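Long-range contacts in protein SSD1 (Saccharomyces cerevisiae S288C, PDB 7AM1), which binds untranslated regions of mRNAs and can repress their translation, as a non-enzymatic member of the RNase II family: residues 733-738 and 888-893; 762-767 and 906-911; 777-782 and 880-885. All coordinates share one frame; numbering follows the deposited sequence.

Contact 1 (733-738 and 888-893); sequences LTMATV and KIPILL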
ATOM      1  N   LEU A 733       0.674  10.048  24.057  1.00 35.42           N
ATOM      2  CA  LEU A 733       0.483   8.860  24.876  1.00 36.40           C
ATOM      3  C   LEU A 733      -0.881   8.292  24.518  1.00 38.33           C
ATOM      4  O   LEU A 733      -1.888   9.005  24.586  1.00 40.18           O
ATOM      5  CB  LEU A 733       0.574   9.200  26.366  1.00 38.27           C
ATOM      6  CG  LEU A 733       0.446   8.059  27.374  1.00 40.65           C
ATOM      7  CD1 LEU A 733       1.550   7.038  27.177  1.00 40.70           C
ATOM      8  CD2 LEU A 733       0.454   8.598  28.808  1.00 42.48           C
ATOM      9  N   THR A 734      -0.918   7.028  24.112  1.00 38.06           N
ATOM     10  CA  THR A 734      -2.183   6.421  23.735  1.00 38.91           C
ATOM     11  C   THR A 734      -2.157   4.943  24.077  1.00 37.70           C
ATOM     12  O   THR A 734      -1.093   4.322  24.149  1.00 37.81           O
ATOM     13  CB  THR A 734      -2.484   6.598  22.239  1.00 41.84           C
ATOM     14  OG1 THR A 734      -3.809   6.123  21.960  1.00 44.91           O
ATOM     15  CG2 THR A 734      -1.491   5.830  21.388  1.00 40.57           C
ATOM     16  N   MET A 735      -3.343   4.385  24.284  1.00 36.77           N
ATOM     17  CA  MET A 735      -3.460   2.946  24.453  1.00 37.71           C
ATOM     18  C   MET A 735      -3.277   2.279  23.098  1.00 38.70           C
ATOM     19  O   MET A 735      -3.764   2.771  22.077  1.00 41.13           O
ATOM     20  CB  MET A 735      -4.816   2.581  25.058  1.00 38.96           C
ATOM     21  CG  MET A 735      -5.056   3.168  26.441  1.00 40.98           C
ATOM     22  SD  MET A 735      -3.783   2.686  27.625  1.00 43.11           S
ATOM     23  CE  MET A 735      -3.974   0.905  27.601  1.00 43.32           C
ATOM     24  N   ALA A 736      -2.528   1.183  23.086  1.00 37.40           N
ATOM     25  CA  ALA A 736      -2.306   0.391  21.887  1.00 36.16           C
ATOM     26  C   ALA A 736      -2.516  -1.077  22.232  1.00 39.43           C
ATOM     27  O   ALA A 736      -2.575  -1.458  23.403  1.00 43.04           O
ATOM     28  CB  ALA A 736      -0.897   0.619  21.317  1.00 33.52           C
ATOM     29  N   THR A 737      -2.601  -1.907  21.199  1.00 37.50           N
ATOM     30  CA  THR A 737      -2.771  -3.345  21.356  1.00 38.17           C
ATOM     31  C   THR A 737      -1.497  -4.053  20.920  1.00 37.53           C
ATOM     32  O   THR A 737      -0.916  -3.716  19.881  1.00 35.45           O
ATOM     33  CB  THR A 737      -3.964  -3.854  20.539  1.00 39.99           C
ATOM     34  OG1 THR A 737      -5.170  -3.245  21.018  1.00 40.27           O
ATOM     35  CG2 THR A 737      -4.078  -5.374  20.628  1.00 41.75           C
ATOM     36  N   VAL A 738      -1.061  -5.017  21.725  1.00 40.50           N
ATOM     37  CA  VAL A 738       0.110  -5.827  21.406  1.00 41.02           C
ATOM     38  C   VAL A 738      -0.279  -6.863  20.362  1.00 41.22           C
ATOM     39  O   VAL A 738      -1.242  -7.615  20.549  1.00 41.12           O
ATOM     40  CB  VAL A 738       0.665  -6.500  22.671  1.00 41.99           C
ATOM     41  CG1 VAL A 738       1.851  -7.391  22.326  1.00 42.04           C
ATOM     42  CG2 VAL A 738       1.045  -5.450  23.707  1.00 41.65           C
ATOM     43  N   LYS A 888      -3.818  -4.659  25.948  1.00 45.60           N
ATOM     44  CA  LYS A 888      -3.722  -3.214  25.787  1.00 46.59           C
ATOM     45  C   LYS A 888      -2.562  -2.697  26.627  1.00 46.70           C
ATOM     46  O   LYS A 888      -2.325  -3.180  27.738  1.00 48.93           O
ATOM     47  CB  LYS A 888      -5.026  -2.529  26.197  1.00 50.50           C
ATOM     48  CG  LYS A 888      -6.267  -3.077  25.506  1.00 54.38           C
ATOM     49  CD  LYS A 888      -6.238  -2.774  24.011  1.00 56.12           C
ATOM     50  CE  LYS A 888      -7.449  -3.351  23.283  1.00 59.18           C
ATOM     51  NZ  LYS A 888      -7.219  -4.746  22.797  1.00 60.60           N
ATOM     52  N   ILE A 889      -1.833  -1.729  26.086  1.00 44.07           N
ATOM     53  CA  ILE A 889      -0.641  -1.199  26.746  1.00 43.61           C
ATOM     54  C   ILE A 889      -0.530   0.289  26.441  1.00 40.42           C
ATOM     55  O   ILE A 889      -0.800   0.705  25.306  1.00 39.49           O
ATOM     56  CB  ILE A 889       0.616  -1.957  26.293  1.00 46.63           C
ATOM     57  CG1 ILE A 889       1.859  -1.422  27.001  1.00 48.97           C
ATOM     58  CG2 ILE A 889       0.800  -1.838  24.785  1.00 46.86           C
ATOM     59  CD1 ILE A 889       3.130  -2.174  26.652  1.00 50.17           C
ATOM     60  N   PRO A 890      -0.146   1.131  27.403  1.00 39.61           N
ATOM     61  CA  PRO A 890       0.072   2.549  27.084  1.00 38.86           C
ATOM     62  C   PRO A 890       1.399   2.748  26.362  1.00 38.05           C
ATOM     63  O   PRO A 890       2.443   2.260  26.804  1.00 39.15           O
ATOM     64  CB  PRO A 890       0.061   3.236  28.454  1.00 40.30           C
ATOM     65  CG  PRO A 890       0.390   2.171  29.420  1.00 41.79           C
ATOM     66  CD  PRO A 890      -0.075   0.869  28.853  1.00 41.29           C
ATOM     67  N   ILE A 891       1.350   3.483  25.253  1.00 36.27           N
ATOM     68  CA  ILE A 891       2.484   3.643  24.350  1.00 36.40           C
ATOM     69  C   ILE A 891       2.735   5.129  24.136  1.00 36.37           C
ATOM     70  O   ILE A 891       1.799   5.891  23.867  1.00 37.43           O
ATOM     71  CB  ILE A 891       2.238   2.941  22.998  1.00 37.38           C
ATOM     72  CG1 ILE A 891       2.240   1.418  23.171  1.00 39.56           C
ATOM     73  CG2 ILE A 891       3.268   3.371  21.955  1.00 36.43           C
ATOM     74  CD1 ILE A 891       3.520   0.860  23.741  1.00 40.56           C
ATOM     75  N   LEU A 892       3.997   5.530  24.241  1.00 35.51           N
ATOM     76  CA  LEU A 892       4.435   6.862  23.847  1.00 36.27           C
ATOM     77  C   LEU A 892       4.750   6.843  22.355  1.00 36.09           C
ATOM     78  O   LEU A 892       5.483   5.969  21.881  1.00 35.46           O
ATOM     79  CB  LEU A 892       5.660   7.278  24.659  1.00 37.07           C
ATOM     80  CG  LEU A 892       5.395   7.448  26.159  1.00 39.02           C
ATOM     81  CD1 LEU A 892       6.638   7.137  26.974  1.00 38.58           C
ATOM     82  CD2 LEU A 892       4.904   8.855  26.455  1.00 41.09           C
ATOM     83  N   LEU A 893       4.177   7.792  21.619  1.00 38.06           N
ATOM     84  CA  LEU A 893       4.239   7.805  20.163  1.00 38.03           C
ATOM     85  C   LEU A 893       4.840   9.116  19.685  1.00 36.57           C
ATOM     86  O   LEU A 893       4.424  10.195  20.123  1.00 36.97           O
ATOM     87  CB  LEU A 893       2.846   7.597  19.555  1.00 39.26           C
ATOM     88  CG  LEU A 893       2.712   7.763  18.038  1.00 40.62           C
ATOM     89  CD1 LEU A 893       3.486   6.686  17.294  1.00 42.33           C
ATOM     90  CD2 LEU A 893       1.240   7.740  17.622  1.00 40.31           C
TER

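Contact 2 (762-767 and 906-911); sequences DQLPLI and VRALNP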
ATOM      1  N   ASP A 762      15.970  -2.315  24.098  1.00 38.45           N
ATOM      2  CA  ASP A 762      17.191  -1.529  24.230  1.00 39.63           C
ATOM      3  C   ASP A 762      16.953  -0.032  24.080  1.00 39.61           C
ATOM      4  O   ASP A 762      17.919   0.729  24.017  1.00 39.61           O
ATOM      5  CB  ASP A 762      18.238  -1.997  23.215  1.00 40.52           C
ATOM      6  CG  ASP A 762      17.814  -1.766  21.780  1.00 40.59           C
ATOM      7  OD1 ASP A 762      16.837  -1.022  21.552  1.00 40.00           O
ATOM      8  OD2 ASP A 762      18.465  -2.340  20.879  1.00 41.11           O
ATOM      9  N   GLN A 763      15.699   0.406  23.993  1.00 40.73           N
ATOM     10  CA  GLN A 763      15.376   1.828  24.042  1.00 40.30           C
ATOM     11  C   GLN A 763      14.542   2.164  25.270  1.00 39.07           C
ATOM     12  O   GLN A 763      14.078   3.304  25.404  1.00 39.63           O
ATOM     13  CB  GLN A 763      14.671   2.254  22.755  1.00 41.64           C
ATOM     14  CG  GLN A 763      15.615   2.232  21.558  1.00 45.39           C
ATOM     15  CD  GLN A 763      14.944   2.618  20.261  1.00 48.97           C
ATOM     16  OE1 GLN A 763      13.851   2.141  19.948  1.00 49.64           O
ATOM     17  NE2 GLN A 763      15.600   3.479  19.489  1.00 50.69           N
ATOM     18  N   LEU A 764      14.373   1.210  26.182  1.00 42.18           N
ATOM     19  CA  LEU A 764      13.632   1.396  27.413  1.00 41.10           C
ATOM     20  C   LEU A 764      14.565   1.316  28.619  1.00 40.35           C
ATOM     21  O   LEU A 764      15.560   0.585  28.595  1.00 39.56           O
ATOM     22  CB  LEU A 764      12.537   0.330  27.545  1.00 39.81           C
ATOM     23  CG  LEU A 764      11.531   0.275  26.393  1.00 39.13           C
ATOM     24  CD1 LEU A 764      10.563  -0.888  26.566  1.00 37.70           C
ATOM     25  CD2 LEU A 764      10.781   1.596  26.281  1.00 39.87           C
ATOM     26  N   PRO A 765      14.271   2.055  29.696  1.00 43.50           N
ATOM     27  CA  PRO A 765      15.112   1.974  30.900  1.00 43.76           C
ATOM     28  C   PRO A 765      14.886   0.678  31.663  1.00 44.29           C
ATOM     29  O   PRO A 765      14.146   0.650  32.653  1.00 44.68           O
ATOM     30  CB  PRO A 765      14.675   3.195  31.718  1.00 44.16           C
ATOM     31  CG  PRO A 765      13.233   3.398  31.315  1.00 43.85           C
ATOM     32  CD  PRO A 765      13.172   3.028  29.848  1.00 43.47           C
ATOM     33  N   LEU A 766      15.531  -0.393  31.214  1.00 43.91           N
ATOM     34  CA  LEU A 766      15.343  -1.720  31.774  1.00 43.96           C
ATOM     35  C   LEU A 766      16.594  -2.189  32.502  1.00 46.37           C
ATOM     36  O   LEU A 766      17.708  -1.725  32.242  1.00 46.74           O
ATOM     37  CB  LEU A 766      14.998  -2.731  30.675  1.00 41.61           C
ATOM     38  CG  LEU A 766      13.775  -2.437  29.810  1.00 39.71           C
ATOM     39  CD1 LEU A 766      13.615  -3.516  28.745  1.00 38.83           C
ATOM     40  CD2 LEU A 766      12.521  -2.331  30.662  1.00 39.67           C
ATOM     41  N   ILE A 767      16.391  -3.136  33.414  1.00 47.90           N
ATOM     42  CA  ILE A 767      17.492  -3.881  34.013  1.00 49.28           C
ATOM     43  C   ILE A 767      17.729  -5.181  33.261  1.00 49.10           C
ATOM     44  O   ILE A 767      18.874  -5.579  33.034  1.00 49.31           O
ATOM     45  CB  ILE A 767      17.197  -4.136  35.506  1.00 51.68           C
ATOM     46  CG1 ILE A 767      17.378  -2.851  36.313  1.00 54.40           C
ATOM     47  CG2 ILE A 767      18.093  -5.243  36.053  1.00 51.89           C
ATOM     48  CD1 ILE A 767      16.203  -2.522  37.189  1.00 56.13           C
ATOM     49  N   VAL A 906       7.951   4.194  18.861  1.00 32.75           N
ATOM     50  CA  VAL A 906       7.079   3.928  19.995  1.00 34.24           C
ATOM     51  C   VAL A 906       7.910   3.420  21.163  1.00 35.22           C
ATOM     52  O   VAL A 906       8.935   2.753  20.983  1.00 35.76           O
ATOM     53  CB  VAL A 906       5.971   2.905  19.653  1.00 33.97           C
ATOM     54  CG1 VAL A 906       4.972   3.514  18.700  1.00 33.47           C
ATOM     55  CG2 VAL A 906       6.577   1.633  19.077  1.00 34.14           C
ATOM     56  N   ARG A 907       7.453   3.750  22.369  1.00 34.84           N
ATOM     57  CA  ARG A 907       8.044   3.274  23.609  1.00 35.76           C
ATOM     58  C   ARG A 907       6.934   2.919  24.585  1.00 35.93           C
ATOM     59  O   ARG A 907       5.887   3.575  24.613  1.00 36.73           O
ATOM     60  CB  ARG A 907       8.973   4.323  24.229  1.00 38.02           C
ATOM     61  CG  ARG A 907      10.158   4.687  23.358  1.00 41.05           C
ATOM     62  CD  ARG A 907      10.781   5.997  23.788  1.00 46.48           C
ATOM     63  NE  ARG A 907      12.224   5.979  23.574  1.00 52.76           N
ATOM     64  CZ  ARG A 907      13.082   6.819  24.145  1.00 58.53           C
ATOM     65  NH1 ARG A 907      12.655   7.764  24.980  1.00 60.08           N
ATOM     66  NH2 ARG A 907      14.376   6.703  23.887  1.00 60.67           N
ATOM     67  N   ALA A 908       7.164   1.875  25.375  1.00 36.68           N
ATOM     68  CA  ALA A 908       6.255   1.553  26.464  1.00 38.03           C
ATOM     69  C   ALA A 908       6.427   2.547  27.600  1.00 38.38           C
ATOM     70  O   ALA A 908       7.546   2.939  27.945  1.00 36.28           O
ATOM     71  CB  ALA A 908       6.505   0.138  26.986  1.00 39.25           C
ATOM     72  N   LEU A 909       5.300   2.961  28.170  1.00 40.42           N
ATOM     73  CA  LEU A 909       5.299   3.740  29.399  1.00 41.33           C
ATOM     74  C   LEU A 909       5.866   2.888  30.527  1.00 41.51           C
ATOM     75  O   LEU A 909       5.534   1.707  30.655  1.00 42.19           O
ATOM     76  CB  LEU A 909       3.870   4.185  29.720  1.00 41.90           C
ATOM     77  CG  LEU A 909       3.632   5.118  30.907  1.00 44.00           C
ATOM     78  CD1 LEU A 909       4.173   6.504  30.608  1.00 44.56           C
ATOM     79  CD2 LEU A 909       2.151   5.186  31.272  1.00 44.39           C
ATOM     80  N   ASN A 910       6.754   3.472  31.320  1.00 40.17           N
ATOM     81  CA  ASN A 910       7.265   2.776  32.494  1.00 40.76           C
ATOM     82  C   ASN A 910       6.202   2.774  33.586  1.00 41.40           C
ATOM     83  O   ASN A 910       5.931   3.821  34.190  1.00 40.38           O
ATOM     84  CB  ASN A 910       8.550   3.435  33.001  1.00 41.59           C
ATOM     85  CG  ASN A 910       9.180   2.676  34.160  1.00 43.20           C
ATOM     86  OD1 ASN A 910       8.562   1.792  34.749  1.00 44.15           O
ATOM     87  ND2 ASN A 910      10.412   3.033  34.500  1.00 43.01           N
ATOM     88  N   PRO A 911       5.600   1.623  33.900  1.00 44.14           N
ATOM     89  CA  PRO A 911       4.569   1.614  34.945  1.00 46.44           C
ATOM     90  C   PRO A 911       5.132   1.826  36.337  1.00 47.13           C
ATOM     91  O   PRO A 911       4.348   2.060  37.266  1.00 48.54           O
ATOM     92  CB  PRO A 911       3.930   0.228  34.800  1.00 48.60           C
ATOM     93  CG  PRO A 911       5.002  -0.619  34.245  1.00 48.75           C
ATOM     94  CD  PRO A 911       5.874   0.268  33.387  1.00 46.28           C
TER
HETATM   95  O   HOH W   1      11.376   1.388  21.026  1.00 40.11           O

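Contact 3 (777-782 and 880-885); sequences VLELHW and IQEIHE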
ATOM      1  N   VAL A 777       5.154 -14.608  26.041  1.00 66.97           N
ATOM      2  CA  VAL A 777       5.062 -13.602  27.096  1.00 59.71           C
ATOM      3  C   VAL A 777       6.448 -13.022  27.328  1.00 54.37           C
ATOM      4  O   VAL A 777       7.411 -13.762  27.554  1.00 53.80           O
ATOM      5  CB  VAL A 777       4.501 -14.181  28.409  1.00 60.71           C
ATOM      6  CG1 VAL A 777       4.686 -13.190  29.549  1.00 60.86           C
ATOM      7  CG2 VAL A 777       3.031 -14.525  28.247  1.00 61.49           C
ATOM      8  N   LEU A 778       6.544 -11.699  27.277  1.00 50.46           N
ATOM      9  CA  LEU A 778       7.781 -10.978  27.527  1.00 49.74           C
ATOM     10  C   LEU A 778       7.643 -10.231  28.844  1.00 49.93           C
ATOM     11  O   LEU A 778       6.689  -9.469  29.033  1.00 47.39           O
ATOM     12  CB  LEU A 778       8.078 -10.014  26.376  1.00 48.08           C
ATOM     13  CG  LEU A 778       9.197  -8.995  26.561  1.00 47.94           C
ATOM     14  CD1 LEU A 778      10.542  -9.687  26.544  1.00 48.27           C
ATOM     15  CD2 LEU A 778       9.116  -7.945  25.463  1.00 47.46           C
ATOM     16  N   GLU A 779       8.576 -10.464  29.757  1.00 56.05           N
ATOM     17  CA  GLU A 779       8.564  -9.815  31.063  1.00 59.30           C
ATOM     18  C   GLU A 779       9.670  -8.769  31.084  1.00 57.33           C
ATOM     19  O   GLU A 779      10.859  -9.108  31.036  1.00 60.67           O
ATOM     20  CB  GLU A 779       8.724 -10.836  32.186  1.00 64.82           C
ATOM     21  CG  GLU A 779       7.526 -11.765  32.312  1.00 68.65           C
ATOM     22  CD  GLU A 779       7.552 -12.608  33.572  1.00 72.77           C
ATOM     23  OE1 GLU A 779       8.593 -12.619  34.264  1.00 73.71           O
ATOM     24  OE2 GLU A 779       6.523 -13.253  33.871  1.00 75.08           O
ATOM     25  N   LEU A 780       9.270  -7.503  31.140  1.00 49.19           N
ATOM     26  CA  LEU A 780      10.204  -6.392  31.232  1.00 44.19           C
ATOM     27  C   LEU A 780      10.527  -6.136  32.700  1.00 43.21           C
ATOM     28  O   LEU A 780       9.617  -6.013  33.525  1.00 42.63           O
ATOM     29  CB  LEU A 780       9.610  -5.138  30.589  1.00 41.41           C
ATOM     30  CG  LEU A 780       9.087  -5.258  29.153  1.00 40.25           C
ATOM     31  CD1 LEU A 780       8.440  -3.951  28.703  1.00 39.39           C
ATOM     32  CD2 LEU A 780      10.197  -5.647  28.192  1.00 39.31           C
ATOM     33  N   HIS A 781      11.815  -6.053  33.022  1.00 44.76           N
ATOM     34  CA  HIS A 781      12.260  -5.691  34.368  1.00 45.55           C
ATOM     35  C   HIS A 781      12.681  -4.228  34.311  1.00 45.07           C
ATOM     36  O   HIS A 781      13.764  -3.896  33.822  1.00 46.32           O
ATOM     37  CB  HIS A 781      13.388  -6.599  34.841  1.00 46.93           C
ATOM     38  CG  HIS A 781      12.959  -8.018  35.061  1.00 48.58           C
ATOM     39  ND1 HIS A 781      13.415  -8.782  36.113  1.00 50.13           N
ATOM     40  CD2 HIS A 781      12.117  -8.811  34.357  1.00 48.76           C
ATOM     41  CE1 HIS A 781      12.870  -9.984  36.050  1.00 51.10           C
ATOM     42  NE2 HIS A 781      12.078 -10.027  34.993  1.00 50.03           N
ATOM     43  N   TRP A 782      11.814  -3.352  34.808  1.00 42.79           N
ATOM     44  CA  TRP A 782      12.019  -1.924  34.658  1.00 42.35           C
ATOM     45  C   TRP A 782      12.973  -1.373  35.709  1.00 42.95           C
ATOM     46  O   TRP A 782      13.071  -1.886  36.828  1.00 44.31           O
ATOM     47  CB  TRP A 782      10.692  -1.178  34.775  1.00 42.17           C
ATOM     48  CG  TRP A 782       9.776  -1.334  33.602  1.00 40.54           C
ATOM     49  CD1 TRP A 782       8.813  -2.291  33.423  1.00 39.72           C
ATOM     50  CD2 TRP A 782       9.731  -0.500  32.443  1.00 38.75           C
ATOM     51  NE1 TRP A 782       8.171  -2.094  32.227  1.00 38.65           N
ATOM     52  CE2 TRP A 782       8.719  -1.003  31.604  1.00 38.53           C
ATOM     53  CE3 TRP A 782      10.450   0.626  32.034  1.00 37.99           C
ATOM     54  CZ2 TRP A 782       8.411  -0.420  30.381  1.00 38.39           C
ATOM     55  CZ3 TRP A 782      10.141   1.202  30.823  1.00 37.06           C
ATOM     56  CH2 TRP A 782       9.132   0.681  30.009  1.00 37.65           C
ATOM     57  N   ILE A 880       8.459  -5.882  37.544  1.00 49.83           N
ATOM     58  CA  ILE A 880       8.155  -6.679  36.362  1.00 48.51           C
ATOM     59  C   ILE A 880       6.853  -6.212  35.731  1.00 46.78           C
ATOM     60  O   ILE A 880       5.840  -6.045  36.422  1.00 46.15           O
ATOM     61  CB  ILE A 880       8.071  -8.176  36.718  1.00 50.90           C
ATOM     62  CG1 ILE A 880       9.385  -8.644  37.343  1.00 52.43           C
ATOM     63  CG2 ILE A 880       7.699  -8.993  35.490  1.00 51.40           C
ATOM     64  CD1 ILE A 880       9.390 -10.104  37.750  1.00 54.69           C
ATOM     65  N   GLN A 881       6.877  -6.019  34.411  1.00 46.32           N
ATOM     66  CA  GLN A 881       5.679  -5.808  33.609  1.00 46.37           C
ATOM     67  C   GLN A 881       5.555  -6.956  32.616  1.00 47.71           C
ATOM     68  O   GLN A 881       6.530  -7.295  31.934  1.00 45.75           O
ATOM     69  CB  GLN A 881       5.723  -4.473  32.857  1.00 44.22           C
ATOM     70  CG  GLN A 881       4.466  -4.199  32.038  1.00 43.52           C
ATOM     71  CD  GLN A 881       4.575  -2.948  31.187  1.00 41.18           C
ATOM     72  OE1 GLN A 881       5.641  -2.340  31.092  1.00 39.49           O
ATOM     73  NE2 GLN A 881       3.469  -2.562  30.556  1.00 40.57           N
ATOM     74  N   GLU A 882       4.367  -7.553  32.538  1.00 52.12           N
ATOM     75  CA  GLU A 882       4.101  -8.627  31.591  1.00 54.57           C
ATOM     76  C   GLU A 882       3.523  -8.052  30.303  1.00 51.06           C
ATOM     77  O   GLU A 882       2.582  -7.253  30.339  1.00 50.77           O
ATOM     78  CB  GLU A 882       3.128  -9.652  32.176  1.00 59.43           C
ATOM     79  CG  GLU A 882       3.489 -10.155  33.557  1.00 63.36           C
ATOM     80  CD  GLU A 882       2.556 -11.256  34.028  1.00 67.20           C
ATOM     81  OE1 GLU A 882       1.467 -11.411  33.429  1.00 68.37           O
ATOM     82  OE2 GLU A 882       2.910 -11.963  34.995  1.00 69.26           O
ATOM     83  N   ILE A 883       4.094  -8.459  29.174  1.00 48.30           N
ATOM     84  CA  ILE A 883       3.613  -8.079  27.850  1.00 45.96           C
ATOM     85  C   ILE A 883       3.016  -9.324  27.202  1.00 47.45           C
ATOM     86  O   ILE A 883       3.731 -10.302  26.944  1.00 48.28           O
ATOM     87  CB  ILE A 883       4.739  -7.488  26.986  1.00 44.40           C
ATOM     88  CG1 ILE A 883       5.502  -6.392  27.742  1.00 44.00           C
ATOM     89  CG2 ILE A 883       4.178  -6.931  25.688  1.00 43.54           C
ATOM     90  CD1 ILE A 883       4.672  -5.168  28.069  1.00 43.72           C
ATOM     91  N   HIS A 884       1.711  -9.285  26.936  1.00 47.57           N
ATOM     92  CA  HIS A 884       0.984 -10.392  26.335  1.00 48.80           C
ATOM     93  C   HIS A 884       0.435  -9.977  24.978  1.00 47.18           C
ATOM     94  O   HIS A 884       0.066  -8.819  24.769  1.00 46.28           O
ATOM     95  CB  HIS A 884      -0.200 -10.846  27.205  1.00 51.12           C
ATOM     96  CG  HIS A 884       0.189 -11.387  28.543  1.00 53.57           C
ATOM     97  ND1 HIS A 884       0.266 -12.738  28.804  1.00 55.21           N
ATOM     98  CD2 HIS A 884       0.502 -10.761  29.702  1.00 54.19           C
ATOM     99  CE1 HIS A 884       0.622 -12.921  30.063  1.00 56.57           C
ATOM    100  NE2 HIS A 884       0.771 -11.738  30.631  1.00 55.66           N
ATOM    101  N   GLU A 885       0.347 -10.937  24.063  1.00 47.83           N
ATOM    102  CA  GLU A 885      -0.249 -10.651  22.766  1.00 46.17           C
ATOM    103  C   GLU A 885      -1.725 -10.306  22.941  1.00 43.65           C
ATOM    104  O   GLU A 885      -2.438 -10.933  23.727  1.00 44.38           O
ATOM    105  CB  GLU A 885      -0.064 -11.845  21.827  1.00 49.31           C
ATOM    106  CG  GLU A 885       1.388 -12.025  21.401  1.00 52.64           C
ATOM    107  CD  GLU A 885       1.633 -13.258  20.550  1.00 56.26           C
ATOM    108  OE1 GLU A 885       0.837 -14.218  20.625  1.00 58.08           O
ATOM    109  OE2 GLU A 885       2.641 -13.261  19.810  1.00 56.87           O
TER

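Contact 1 (733-738 and 888-893)
Lys888 lies alongside Thr737, both side chains pointing the same way on one face of an antiparallel pair. Bends at its second and fourth torsions fold the lysine over the hydroxyl, placing CD 3.2 Å from Thr737 OG1 and bringing NZ to the same oxygen in a weak 3.1 Å hydrogen bond. Leu733 works at the other end of that face. With CG anti to the backbone N (chi1 -178°), its CD1 passes over Ile891 O at 3.5 Å and reaches Leu892 CD2 at 3.9 Å. Between them Met735 curls back, CE coming within 3.7 Å of Ile889 N while SD rests 4.0 Å from Pro890 CB. Thr734 with Ile891 and Ala736 with Ile889 are the hydrogen-bonded pairs, each closed by two N-H to O bonds; on their face Ala736 CB meets Ile891 CG1 at 3.7 Å. The pair lies inside an antiparallel sheet in the C-terminal OB-fold domain, with strand 745-750 beyond 733-738 and strand 903-908 beyond 888-893. Helices 814-827 and 862-867 pack on the face carrying Leu733, Met735 and Pro890.

Contact 2 (762-767 and 906-911)
Leu764 and Arg907 face each other with their CA atoms 7.0 Å apart, too wide for strand pairing, and no direct hydrogen bond crosses between the backbones. Residues 906-908 finish a strand that then runs out into a loop; opposite, a short 3-10 segment ending at Gln763 gives way to a turn. A bridging water makes the polar link: it donates to Gln763 OE1 and to Val906 O, both at 2.8 Å. NE2 of the same glutamine is taken by Glu796, so both ends of its amide are engaged.

The chain kinks sharply at Pro765, the centre of an inverse gamma turn closed by a weak bond from Leu766 N to Leu764 O. In this C-terminal OB-fold domain the turn leads into strand 766-772 of one sheet, whereas 906-908 belongs to the edge strand of another; side chains meet where the two sheets approach.

Leu764 contributes the most surface of the residues in this contact. CG stands anti to the carbonyl carbon (chi1 -57°), which brings CD2 to 3.7 Å from Ala908 N and 3.9 Å from Arg907 CB, while CD1 lies 4.2 Å from Ala908 CB. Ala908 N is buried here without a hydrogen-bonding partner, its neighbour being this methyl CD2. Arg907 slides past Leu764 in the opposite direction, bent at its third torsion, and Gln763 O sits over one face of the guanidinium, 3.7 Å from NH2, without bonding to it. NH1 makes a weak bond to Phe791 O. Farther along, Pro765 CG comes to 4.3 Å from Asn910 ND2; that amide nitrogen bonds to the carbonyls of Val786 and Gln783, and Asn910 OD1 accepts from Phe912 N, fixing the amide's rotation.

Contact 3 (777-782 and 880-885)
Gln881 reaches across to the indole of Trp782, and its side chain can be followed atom by atom. CB lies at the edge of the indole, in its plane, 3.5 Å from Trp782 NE1. CG is anti to the backbone N (chi1 -178°), and the extended chain beyond it carries CD alongside the pyrrole edge. OE1 then accepts from Trp782 NE1 at 2.8 Å. The donor approaches in the carbonyl plane on a lone pair, but the bond is bent, 136° at the hydrogen, and the oxygen is tilted out of the indole plane; amide and ring are turned 31° apart. The other tip atom, NE2, packs against Ile889 CD1.

Behind this, the strands are tied by reciprocal backbone bonds, Leu778 with Ile883 and Leu780 with Gln881. They lie inside an antiparallel sheet of the C-terminal domain, with strand 766-772 beyond 777-782 and strand 872-875 beyond 878-884. On the Gln881 face Leu780 CD1 touches Ile883 CG1 at 3.9 Å, and strand 732-741 packs there, Val738 against Ile883 and Val741 against Leu778. On the reverse face Ile880 CG1 sits over the centre of the His781 ring, a CH-pi contact 3.9 Å from the centroid.

That second face is also the charged one. Glu779 OE2 and Glu882 OE2 come within 4.0 Å, their carboxylates nearly parallel. Arg166 takes Glu779 and Arg873 takes Glu882 in salt bridges, which should offset the repulsion. His884 NE2 donates to Glu882 OE1 at 2.9 Å; the carboxylate may favour a protonated imidazole, though Arg873 would weaken the effect.

Overall arrangement
The three contacts cluster on one side of the chain, their centres 11 to 14 Å apart and about 24 to 32 Å from the centre of the molecule. Contact 1 lies in one antiparallel sheet and contact 3 in another, while contact 2 spans the two. Contact 2 continues contact 1 edgeways: Leu892 N lies 2.7 Å from Arg907 O, a probable hydrogen bond. It joins contact 3 likewise, with Ile767 N 2.8 Å from His781 O, and Asn910 packs on Trp782. Contacts 1 and 3 follow directly through strands 878-884 and 888-896, and Ile889 CD1 meets Ile883 CD1 at 3.7 Å between the sheets.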